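Local coordinates for hypothetical protein yigZ (Escherichia coli, PDB 1VI7) that has no established function but may bind anions and guanine ribonucleotides and hydrolyse ribonucleoside triphosphates, at residues D75-G80 and G114-A119; A100-Y105 and G122-A127; L144-E147 and G153-A156; H149-I154 and V174-A179. All blocks are in the same frame, centred on the assembly; numbering follows the deposited sequence.

In the fold
The four contacts fall into two groups at opposite ends of an elongated chain. Interactions 1 and 2 come first in sequence and lie in the UPF0029 region, their centres 11 Å apart. Both use helix 113-128, their segments alternate along the chain, and the salt bridge between E77 and R104 joins them. Interactions 3 and 4 follow in the DUF1949 region, their centres about 3 Å apart. They share G153 and I154 on helix 151-160, which packs on the adjacent strands 140-146 and 174-180. The centres of the two groups are 46 to 54 Å apart, with no touch between them, so each region builds its own helix-on-sheet core.

Interaction 1: residues D75-G80 and G114-A119; sequences DGEPAG and GGLVKA
E77 meets the isobutyl end of L116 with its carboxylate. CG lies beside the backbone N and the chain bends at chi2 (-61°), bringing the carboxylate over the two methyls at an oblique angle: E77 OE1 is 3.9 Å from L116 CD2, and E77 OE2 is 4.1 Å from L116 CD1. The next residue, P78, offers its ring carbons. Its CG and CD touch L116 CD1, the CD contact being 3.6 Å, and the two side chains cross at about a right angle. L116 extends straight from the helix, with chi2 at -177°. Its CD1 touches both the proline ring and the glutamate carboxylate, while CD2 lies by E77 OE1 and also packs against R104. The contact joins the loop between strand 71-73 and helix 84-93 to helix 113-128 in the UPF0029 region, and T81, further along that loop, also touches L116. The carboxylate has polar partners besides its apolar neighbour: E77 OE1 forms a salt bridge with R104 NH1 and a hydrogen bond with Y120 OH. A buried acid is thus compensated on its polar side while leucine packs against it, a setting that would probably favour the charged form.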
loop_
_atom_site.group_PDB
_atom_site.type_symbol
_atom_site.label_atom_id
_atom_site.label_comp_id
_atom_site.label_asym_id
_atom_site.label_seq_id
_atom_site.Cartn_x
_atom_site.Cartn_y
_atom_site.Cartn_z
ATOM N N ASP A 75 19.590 -6.924 -6.203
ATOM C CA ASP A 75 19.981 -6.521 -7.556
ATOM C C ASP A 75 21.496 -6.414 -7.660
ATOM O O ASP A 75 22.068 -5.334 -7.844
ATOM C CB ASP A 75 19.242 -5.271 -7.976
ATOM C CG ASP A 75 19.740 -4.578 -9.215
ATOM O OD1 ASP A 75 19.582 -5.137 -10.323
ATOM O OD2 ASP A 75 20.322 -3.483 -9.059
ATOM N N GLY A 76 22.162 -7.561 -7.413
ATOM C CA GLY A 76 23.595 -7.612 -7.582
ATOM C C GLY A 76 24.449 -7.212 -6.419
ATOM O O GLY A 76 25.674 -7.478 -6.470
ATOM N N GLU A 77 23.895 -6.561 -5.395
ATOM C CA GLU A 77 24.712 -6.234 -4.204
ATOM C C GLU A 77 24.767 -7.503 -3.345
ATOM O O GLU A 77 23.840 -8.331 -3.379
ATOM C CB GLU A 77 24.165 -5.045 -3.473
ATOM C CG GLU A 77 24.370 -3.654 -3.990
ATOM C CD GLU A 77 25.796 -3.179 -4.117
ATOM O OE1 GLU A 77 26.041 -1.955 -4.063
ATOM O OE2 GLU A 77 26.688 -4.040 -4.323
ATOM N N PRO A 78 25.842 -7.715 -2.616
ATOM C CA PRO A 78 26.025 -8.906 -1.808
ATOM C C PRO A 78 24.823 -9.276 -0.988
ATOM O O PRO A 78 24.338 -8.485 -0.176
ATOM C CB PRO A 78 27.240 -8.622 -0.974
ATOM C CG PRO A 78 27.679 -7.237 -1.256
ATOM C CD PRO A 78 27.006 -6.797 -2.523
ATOM N N ALA A 79 24.366 -10.501 -1.061
ATOM C CA ALA A 79 23.200 -10.995 -0.358
ATOM C C ALA A 79 23.036 -10.445 1.052
ATOM O O ALA A 79 24.018 -10.343 1.792
ATOM C CB ALA A 79 23.211 -12.519 -0.328
ATOM N N GLY A 80 21.815 -10.096 1.425
ATOM C CA GLY A 80 21.389 -9.581 2.684
ATOM C C GLY A 80 22.001 -8.247 3.099
ATOM O O GLY A 80 21.915 -7.859 4.284
ATOM N N GLY A 114 29.559 -3.934 5.907
ATOM C CA GLY A 114 28.994 -2.914 6.774
ATOM C C GLY A 114 28.658 -1.657 5.975
ATOM O O GLY A 114 27.523 -1.192 5.964
ATOM N N GLY A 115 29.618 -1.177 5.201
ATOM C CA GLY A 115 29.511 -0.005 4.387
ATOM C C GLY A 115 28.270 0.032 3.518
ATOM O O GLY A 115 27.701 1.107 3.307
ATOM N N LEU A 116 27.916 -1.094 2.914
ATOM C CA LEU A 116 26.741 -1.227 2.071
ATOM C C LEU A 116 25.464 -1.179 2.903
ATOM O O LEU A 116 24.505 -0.573 2.464
ATOM C CB LEU A 116 26.740 -2.562 1.307
ATOM C CG LEU A 116 27.893 -2.731 0.315
ATOM C CD1 LEU A 116 27.758 -4.037 -0.415
ATOM C CD2 LEU A 116 27.929 -1.545 -0.649
ATOM N N VAL A 117 25.469 -1.843 4.055
ATOM C CA VAL A 117 24.325 -1.838 4.949
ATOM C C VAL A 117 23.997 -0.435 5.411
ATOM O O VAL A 117 22.822 -0.050 5.392
ATOM C CB VAL A 117 24.529 -2.770 6.160
ATOM C CG1 VAL A 117 23.524 -2.485 7.270
ATOM C CG2 VAL A 117 24.437 -4.214 5.667
ATOM N N LYS A 118 25.007 0.384 5.731
ATOM C CA LYS A 118 24.690 1.744 6.171
ATOM C C LYS A 118 24.275 2.628 4.999
ATOM O O LYS A 118 23.635 3.682 5.177
ATOM C CB LYS A 118 25.792 2.354 6.995
ATOM C CG LYS A 118 26.586 1.436 7.884
ATOM C CD LYS A 118 26.139 1.388 9.343
ATOM C CE LYS A 118 26.760 0.189 10.056
ATOM N NZ LYS A 118 28.261 0.241 10.061
ATOM N N ALA A 119 24.542 2.200 3.772
ATOM C CA ALA A 119 24.197 2.986 2.610
ATOM C C ALA A 119 22.767 2.682 2.164
ATOM O O ALA A 119 22.071 3.542 1.627
ATOM C CB ALA A 119 25.169 2.774 1.478
#

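Interaction 2: residues A100-Y105 and G122-A127; sequences AVVVRY and GGVNQA
V124 turns CG2 toward the strand because chi1 is -178°, which sets CG1 opposite the backbone N and leaves CG2 beside that N. V102 has a similar chi1 (-167°), and there too the branch lying next to the backbone N, CG2, is the one that makes the contact. The arrangement is a helix laid on a β-sheet: helix 113-128 packs on strand 98-105, the central strand of the five-stranded antiparallel sheet in the UPF0029 region. That family is grouped with the ribosomal protein S5 clan. The strand alternates its side chains, so A100 and V102 point to the helix while V101 between them faces away. A100 and V102 together receive the single methyl V124 CG2. It is 4.1 Å from A100 CB and 4.2 Å from V102 CG2, and the two valine side chains meet at a slant. No hydrogen bond crosses the contact, which rests on methyl packing alone, and all three residues are buried. Opposite V102, the helix presents G123, whose CA is 7.2 Å from the CA of V102. Helix 84-93 closes one flank, M86 touching both V102 and V124, and L90 adding to the cover on V124. In the sheet, the backbone of A100 pairs with A58 and that of V101 with M28, so the strand under the helix is held on both edges. V124 CG1, the other branch, also approaches the alanine, lying 4.3 Å from A100 CB.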
loop_
_atom_site.group_PDB
_atom_site.type_symbol
_atom_site.label_atom_id
_atom_site.label_comp_id
_atom_site.label_asym_id
_atom_site.label_seq_id
_atom_site.Cartn_x
_atom_site.Cartn_y
_atom_site.Cartn_z
ATOM N N ALA A 100 10.396 1.216 -1.316
ATOM C CA ALA A 100 11.581 2.089 -1.371
ATOM C C ALA A 100 12.582 1.583 -2.396
ATOM O O ALA A 100 12.577 0.396 -2.716
ATOM C CB ALA A 100 12.228 2.167 0.012
ATOM N N VAL A 101 13.316 2.502 -3.027
ATOM C CA VAL A 101 14.324 2.150 -3.967
ATOM C C VAL A 101 15.643 2.895 -3.772
ATOM O O VAL A 101 15.740 4.114 -3.884
ATOM C CB VAL A 101 13.930 2.328 -5.437
ATOM C CG1 VAL A 101 15.174 2.123 -6.324
ATOM C CG2 VAL A 101 12.855 1.340 -5.858
ATOM N N VAL A 102 16.716 2.117 -3.534
ATOM C CA VAL A 102 18.021 2.835 -3.479
ATOM C C VAL A 102 18.641 2.676 -4.859
ATOM O O VAL A 102 18.170 1.776 -5.592
ATOM C CB VAL A 102 18.840 2.412 -2.295
ATOM C CG1 VAL A 102 20.013 3.356 -2.046
ATOM C CG2 VAL A 102 17.963 2.400 -1.026
ATOM N N VAL A 103 19.287 3.684 -5.414
ATOM C CA VAL A 103 19.837 3.657 -6.773
ATOM C C VAL A 103 21.342 3.818 -6.679
ATOM O O VAL A 103 21.834 4.816 -6.134
ATOM C CB VAL A 103 19.184 4.746 -7.628
ATOM C CG1 VAL A 103 19.931 5.018 -8.933
ATOM C CG2 VAL A 103 17.739 4.326 -7.975
ATOM N N ARG A 104 22.134 2.806 -7.131
ATOM C CA ARG A 104 23.551 3.011 -6.914
ATOM C C ARG A 104 24.374 3.319 -8.142
ATOM O O ARG A 104 24.448 2.595 -9.119
ATOM C CB ARG A 104 24.200 1.913 -6.067
ATOM C CG ARG A 104 25.573 2.399 -5.534
ATOM C CD ARG A 104 26.428 1.236 -5.152
ATOM N NE ARG A 104 27.753 1.580 -4.619
ATOM C CZ ARG A 104 28.589 0.598 -4.250
ATOM N NH1 ARG A 104 28.179 -0.667 -4.377
ATOM N NH2 ARG A 104 29.785 0.859 -3.769
ATOM N N TYR A 105 25.085 4.436 -8.054
ATOM C CA TYR A 105 26.052 4.870 -9.045
ATOM C C TYR A 105 27.451 4.610 -8.439
ATOM O O TYR A 105 27.805 5.267 -7.462
ATOM C CB TYR A 105 25.876 6.348 -9.347
ATOM C CG TYR A 105 24.707 6.783 -10.200
ATOM C CD1 TYR A 105 24.804 6.844 -11.589
ATOM C CD2 TYR A 105 23.524 7.242 -9.621
ATOM C CE1 TYR A 105 23.741 7.273 -12.360
ATOM C CE2 TYR A 105 22.458 7.682 -10.389
ATOM C CZ TYR A 105 22.569 7.685 -11.760
ATOM O OH TYR A 105 21.521 8.105 -12.543
ATOM N N GLY A 122 20.453 2.737 6.044
ATOM C CA GLY A 122 20.573 4.140 6.350
ATOM C C GLY A 122 19.899 5.069 5.360
ATOM O O GLY A 122 19.479 6.170 5.705
ATOM N N GLY A 123 19.976 4.744 4.075
ATOM C CA GLY A 123 19.354 5.518 3.016
ATOM C C GLY A 123 17.847 5.553 3.244
ATOM O O GLY A 123 17.278 6.648 3.339
ATOM N N VAL A 124 17.256 4.382 3.511
ATOM C CA VAL A 124 15.811 4.358 3.769
ATOM C C VAL A 124 15.511 5.077 5.079
ATOM O O VAL A 124 14.562 5.889 5.144
ATOM C CB VAL A 124 15.222 2.962 3.714
ATOM C CG1 VAL A 124 13.725 2.908 3.928
ATOM C CG2 VAL A 124 15.543 2.370 2.346
ATOM N N ASN A 125 16.473 5.034 5.998
ATOM C CA ASN A 125 16.321 5.741 7.248
ATOM C C ASN A 125 16.223 7.253 7.089
ATOM O O ASN A 125 15.419 7.891 7.774
ATOM C CB ASN A 125 17.525 5.397 8.160
ATOM C CG ASN A 125 17.283 5.957 9.558
ATOM O OD1 ASN A 125 17.538 7.142 9.766
ATOM N ND2 ASN A 125 16.708 5.128 10.407
ATOM N N GLN A 126 17.032 7.854 6.235
ATOM C CA GLN A 126 17.064 9.295 6.089
ATOM C C GLN A 126 15.786 9.827 5.449
ATOM O O GLN A 126 15.251 10.866 5.807
ATOM C CB GLN A 126 18.262 9.724 5.240
ATOM C CG GLN A 126 19.612 9.500 5.890
ATOM C CD GLN A 126 19.624 10.056 7.308
ATOM O OE1 GLN A 126 20.030 9.338 8.223
ATOM N NE2 GLN A 126 19.030 11.235 7.462
ATOM N N ALA A 127 15.378 9.104 4.407
ATOM C CA ALA A 127 14.219 9.419 3.592
ATOM C C ALA A 127 12.970 9.446 4.480
ATOM O O ALA A 127 12.118 10.313 4.421
ATOM C CB ALA A 127 14.037 8.328 2.541
#

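Interaction 3: residues L144-E147 and G153-A156; sequences LQCE and GIEA
I154 reaches from its helix to two side chains of the strand, L144 and C146, CD1 meeting both and CG2 meeting the leucine. With chi1 at -61°, CG1 points away from the carbonyl carbon, and the nearly extended chi2 (165°) carries CD1 outward as the leading atom. That methyl arrives at C146, where it is 3.5 Å from C146 CB and equally 3.5 Å from C146 SG. With chi1 of C146 at 75°, the sulfur sits between the backbone N and the carbonyl carbon, where SG and CB both touch I154 CD1. The shorter branch, I154 CG2, goes to the leucine, 4.0 Å from L144 CD2. This contact is made end to end: the leucine stretches out from the strand as the isoleucine stretches from the helix, and L144 CD2 lies also 4.1 Å from I154 CD1, in the fork of the isoleucine. The DUF1949 region has the βαββαβ order of a ferredoxin-like fold, in line with its clan of EF-G C-terminal domains. Here its first strand, 140-146, meets helix 151-160, the helix directly after it, across a short loop. Q145, between the two contact residues, points to the other side of the sheet, as β alternation requires. The second helix, 185-196, lends neighbours to the same layer: L192 touches L144, and F195 touches I154. L200 lies against both C146 and I154.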
loop_
_atom_site.group_PDB
_atom_site.type_symbol
_atom_site.label_atom_id
_atom_site.label_comp_id
_atom_site.label_asym_id
_atom_site.label_seq_id
_atom_site.Cartn_x
_atom_site.Cartn_y
_atom_site.Cartn_z
ATOM N N LEU A 144 -25.076 -8.439 0.396
ATOM C CA LEU A 144 -26.448 -7.927 0.302
ATOM C C LEU A 144 -27.170 -8.513 -0.892
ATOM O O LEU A 144 -26.742 -8.383 -2.027
ATOM C CB LEU A 144 -26.369 -6.389 0.200
ATOM C CG LEU A 144 -27.682 -5.656 -0.021
ATOM C CD1 LEU A 144 -28.581 -5.816 1.209
ATOM C CD2 LEU A 144 -27.479 -4.193 -0.388
ATOM N N GLN A 145 -28.270 -9.193 -0.634
ATOM C CA GLN A 145 -29.054 -9.803 -1.764
ATOM C C GLN A 145 -30.317 -8.945 -1.956
ATOM O O GLN A 145 -30.967 -8.555 -0.985
ATOM C CB GLN A 145 -29.257 -11.252 -1.570
ATOM C CG GLN A 145 -30.210 -12.101 -2.293
ATOM C CD GLN A 145 -30.239 -13.550 -1.774
ATOM O OE1 GLN A 145 -30.624 -13.758 -0.616
ATOM N NE2 GLN A 145 -29.875 -14.519 -2.621
ATOM N N CYS A 146 -30.412 -8.410 -3.177
ATOM C CA CYS A 146 -31.488 -7.585 -3.642
ATOM C C CYS A 146 -32.076 -7.975 -4.996
ATOM O O CYS A 146 -31.531 -8.718 -5.802
ATOM C CB CYS A 146 -30.972 -6.134 -3.750
ATOM S SG CYS A 146 -29.916 -5.839 -5.153
ATOM N N GLU A 147 -33.093 -7.216 -5.397
ATOM C CA GLU A 147 -33.760 -7.464 -6.677
ATOM C C GLU A 147 -33.260 -6.565 -7.765
ATOM O O GLU A 147 -32.826 -5.432 -7.488
ATOM C CB GLU A 147 -35.283 -7.281 -6.449
ATOM C CG GLU A 147 -35.784 -8.219 -5.365
ATOM C CD GLU A 147 -37.078 -8.902 -5.658
ATOM O OE1 GLU A 147 -37.257 -9.381 -6.801
ATOM O OE2 GLU A 147 -37.941 -8.966 -4.742
ATOM N N GLY A 153 -31.056 2.105 -7.441
ATOM C CA GLY A 153 -31.365 2.666 -6.149
ATOM C C GLY A 153 -30.264 2.395 -5.134
ATOM O O GLY A 153 -29.881 3.320 -4.401
ATOM N N ILE A 154 -29.817 1.149 -4.990
ATOM C CA ILE A 154 -28.792 0.819 -4.010
ATOM C C ILE A 154 -27.430 1.391 -4.359
ATOM O O ILE A 154 -26.712 1.892 -3.502
ATOM C CB ILE A 154 -28.671 -0.679 -3.780
ATOM C CG1 ILE A 154 -29.988 -1.269 -3.252
ATOM C CG2 ILE A 154 -27.527 -0.995 -2.820
ATOM C CD1 ILE A 154 -29.989 -2.792 -3.372
ATOM N N GLU A 155 -27.034 1.351 -5.620
ATOM C CA GLU A 155 -25.740 1.934 -6.002
ATOM C C GLU A 155 -25.706 3.357 -5.472
ATOM O O GLU A 155 -24.844 3.740 -4.684
ATOM C CB GLU A 155 -25.571 1.909 -7.520
ATOM C CG GLU A 155 -25.393 0.506 -8.080
ATOM C CD GLU A 155 -25.390 0.433 -9.586
ATOM O OE1 GLU A 155 -25.167 -0.682 -10.133
ATOM O OE2 GLU A 155 -25.611 1.473 -10.242
ATOM N N ALA A 156 -26.741 4.126 -5.803
ATOM C CA ALA A 156 -26.851 5.491 -5.342
ATOM C C ALA A 156 -26.763 5.618 -3.836
ATOM O O ALA A 156 -25.922 6.390 -3.353
ATOM C CB ALA A 156 -28.110 6.135 -5.894
#

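Interaction 4: residues H149-I154 and V174-A179; sequences HQLTGI and VLLRVA
L151 approaches V174 and L176 from the first turn of its helix, and its side chain closes on them step by step. L151 CB is still far off, 5.4 Å from V174 CG2. At L151 CG the gap has narrowed to 5.1 Å from V174 CG1. The fork then divides: L151 CD1 carries the contact, touching V174 CG1 at 4.0 Å and L176 CD1 at 4.1 Å. The other methyl, L151 CD2, stays nearer the valine, 4.7 Å from V174 CG2. CD1 thus touches two residues that are two apart on the strand, both of which point to the helix. The leucine chain lies roughly at right angles to that of V174 but meets L176 on a slant. This is the packing of helix 151-160 on strand 174-180, the first helix and third strand of a ferredoxin-like βαββαβ unit, in which strand 174-180 lies between strands 140-146 and 164-170. One turn further along the helix, I154 adds a second, looser point: its CG2 is 4.3 Å from L176 CD2. L176 CD1 is the methyl nearer L151, while CD2 also reaches I154. Y170, from strand 164-170, also touches L151. Q150 OE1 accepts a hydrogen bond from E147 N, just past strand 140-146.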
loop_
_atom_site.group_PDB
_atom_site.type_symbol
_atom_site.label_atom_id
_atom_site.label_comp_id
_atom_site.label_asym_id
_atom_site.label_seq_id
_atom_site.Cartn_x
_atom_site.Cartn_y
_atom_site.Cartn_z
ATOM N N HIS A 149 -34.724 -4.457 -9.695
ATOM C CA HIS A 149 -35.394 -3.181 -9.700
ATOM C C HIS A 149 -34.932 -2.313 -8.537
ATOM O O HIS A 149 -35.466 -1.219 -8.306
ATOM C CB HIS A 149 -36.919 -3.326 -9.675
ATOM C CG HIS A 149 -37.462 -3.844 -8.398
ATOM N ND1 HIS A 149 -37.601 -3.037 -7.284
ATOM C CD2 HIS A 149 -37.841 -5.078 -7.997
ATOM C CE1 HIS A 149 -38.072 -3.732 -6.260
ATOM N NE2 HIS A 149 -38.200 -4.990 -6.652
ATOM N N GLN A 150 -34.062 -2.840 -7.691
ATOM C CA GLN A 150 -33.456 -2.110 -6.600
ATOM C C GLN A 150 -31.985 -1.794 -6.861
ATOM O O GLN A 150 -31.390 -1.000 -6.150
ATOM C CB GLN A 150 -33.613 -2.844 -5.277
ATOM C CG GLN A 150 -35.026 -3.248 -4.942
ATOM C CD GLN A 150 -35.121 -4.275 -3.836
ATOM O OE1 GLN A 150 -34.619 -5.396 -3.906
ATOM N NE2 GLN A 150 -35.828 -3.919 -2.781
ATOM N N LEU A 151 -31.373 -2.315 -7.896
ATOM C CA LEU A 151 -29.982 -2.054 -8.223
ATOM C C LEU A 151 -29.619 -0.588 -8.255
ATOM O O LEU A 151 -29.072 -0.096 -7.252
ATOM C CB LEU A 151 -29.572 -2.732 -9.515
ATOM C CG LEU A 151 -28.139 -3.255 -9.579
ATOM C CD1 LEU A 151 -27.794 -4.007 -8.308
ATOM C CD2 LEU A 151 -27.986 -4.162 -10.802
ATOM N N THR A 152 -29.939 0.159 -9.307
ATOM C CA THR A 152 -29.621 1.579 -9.364
ATOM C C THR A 152 -29.878 2.272 -8.032
ATOM O O THR A 152 -28.989 2.946 -7.512
ATOM C CB THR A 152 -30.303 2.358 -10.479
ATOM O OG1 THR A 152 -31.705 2.482 -10.248
ATOM C CG2 THR A 152 -30.050 1.726 -11.838
ATOM N N GLY A 153 -31.056 2.105 -7.441
ATOM C CA GLY A 153 -31.365 2.666 -6.149
ATOM C C GLY A 153 -30.264 2.395 -5.134
ATOM O O GLY A 153 -29.881 3.320 -4.401
ATOM N N ILE A 154 -29.817 1.149 -4.990
ATOM C CA ILE A 154 -28.792 0.819 -4.010
ATOM C C ILE A 154 -27.430 1.391 -4.359
ATOM O O ILE A 154 -26.712 1.892 -3.502
ATOM C CB ILE A 154 -28.671 -0.679 -3.780
ATOM C CG1 ILE A 154 -29.988 -1.269 -3.252
ATOM C CG2 ILE A 154 -27.527 -0.995 -2.820
ATOM C CD1 ILE A 154 -29.989 -2.792 -3.372
ATOM N N VAL A 174 -29.960 -10.508 -7.142
ATOM C CA VAL A 174 -28.605 -9.935 -7.291
ATOM C C VAL A 174 -27.828 -10.201 -6.032
ATOM O O VAL A 174 -28.407 -10.136 -4.950
ATOM C CB VAL A 174 -28.626 -8.448 -7.613
ATOM C CG1 VAL A 174 -27.187 -7.963 -7.866
ATOM C CG2 VAL A 174 -29.506 -8.109 -8.809
ATOM N N LEU A 175 -26.627 -10.758 -6.149
ATOM C CA LEU A 175 -25.825 -10.948 -4.970
ATOM C C LEU A 175 -24.602 -10.006 -5.054
ATOM O O LEU A 175 -23.788 -10.104 -5.932
ATOM C CB LEU A 175 -25.381 -12.323 -4.605
ATOM C CG LEU A 175 -24.703 -12.316 -3.193
ATOM C CD1 LEU A 175 -25.762 -12.568 -2.142
ATOM C CD2 LEU A 175 -23.512 -13.237 -3.155
ATOM N N LEU A 176 -24.687 -9.041 -4.165
ATOM C CA LEU A 176 -23.749 -7.928 -4.060
ATOM C C LEU A 176 -22.811 -8.130 -2.862
ATOM O O LEU A 176 -23.150 -8.643 -1.772
ATOM C CB LEU A 176 -24.589 -6.671 -3.902
ATOM C CG LEU A 176 -24.672 -5.497 -4.820
ATOM C CD1 LEU A 176 -24.715 -5.728 -6.306
ATOM C CD2 LEU A 176 -25.889 -4.608 -4.441
ATOM N N ARG A 177 -21.567 -7.762 -3.057
ATOM C CA ARG A 177 -20.511 -7.748 -2.043
ATOM C C ARG A 177 -20.168 -6.251 -1.899
ATOM O O ARG A 177 -19.899 -5.655 -2.970
ATOM C CB ARG A 177 -19.299 -8.479 -2.600
ATOM C CG ARG A 177 -18.052 -8.426 -1.740
ATOM C CD ARG A 177 -18.348 -8.873 -0.344
ATOM N NE ARG A 177 -17.345 -9.534 0.395
ATOM C CZ ARG A 177 -16.337 -10.317 0.098
ATOM N NH1 ARG A 177 -16.057 -10.628 -1.163
ATOM N NH2 ARG A 177 -15.583 -10.811 1.093
ATOM N N VAL A 178 -20.689 -5.541 -0.904
ATOM C CA VAL A 178 -20.439 -4.108 -0.796
ATOM C C VAL A 178 -19.398 -3.777 0.271
ATOM O O VAL A 178 -19.156 -4.591 1.147
ATOM C CB VAL A 178 -21.711 -3.319 -0.437
ATOM C CG1 VAL A 178 -22.596 -3.184 -1.662
ATOM C CG2 VAL A 178 -22.422 -4.021 0.719
ATOM N N ALA A 179 -18.820 -2.599 0.133
ATOM C CA ALA A 179 -17.820 -2.062 1.024
ATOM C C ALA A 179 -18.124 -0.593 1.356
ATOM O O ALA A 179 -18.174 0.247 0.466
ATOM C CB ALA A 179 -16.426 -2.152 0.411
#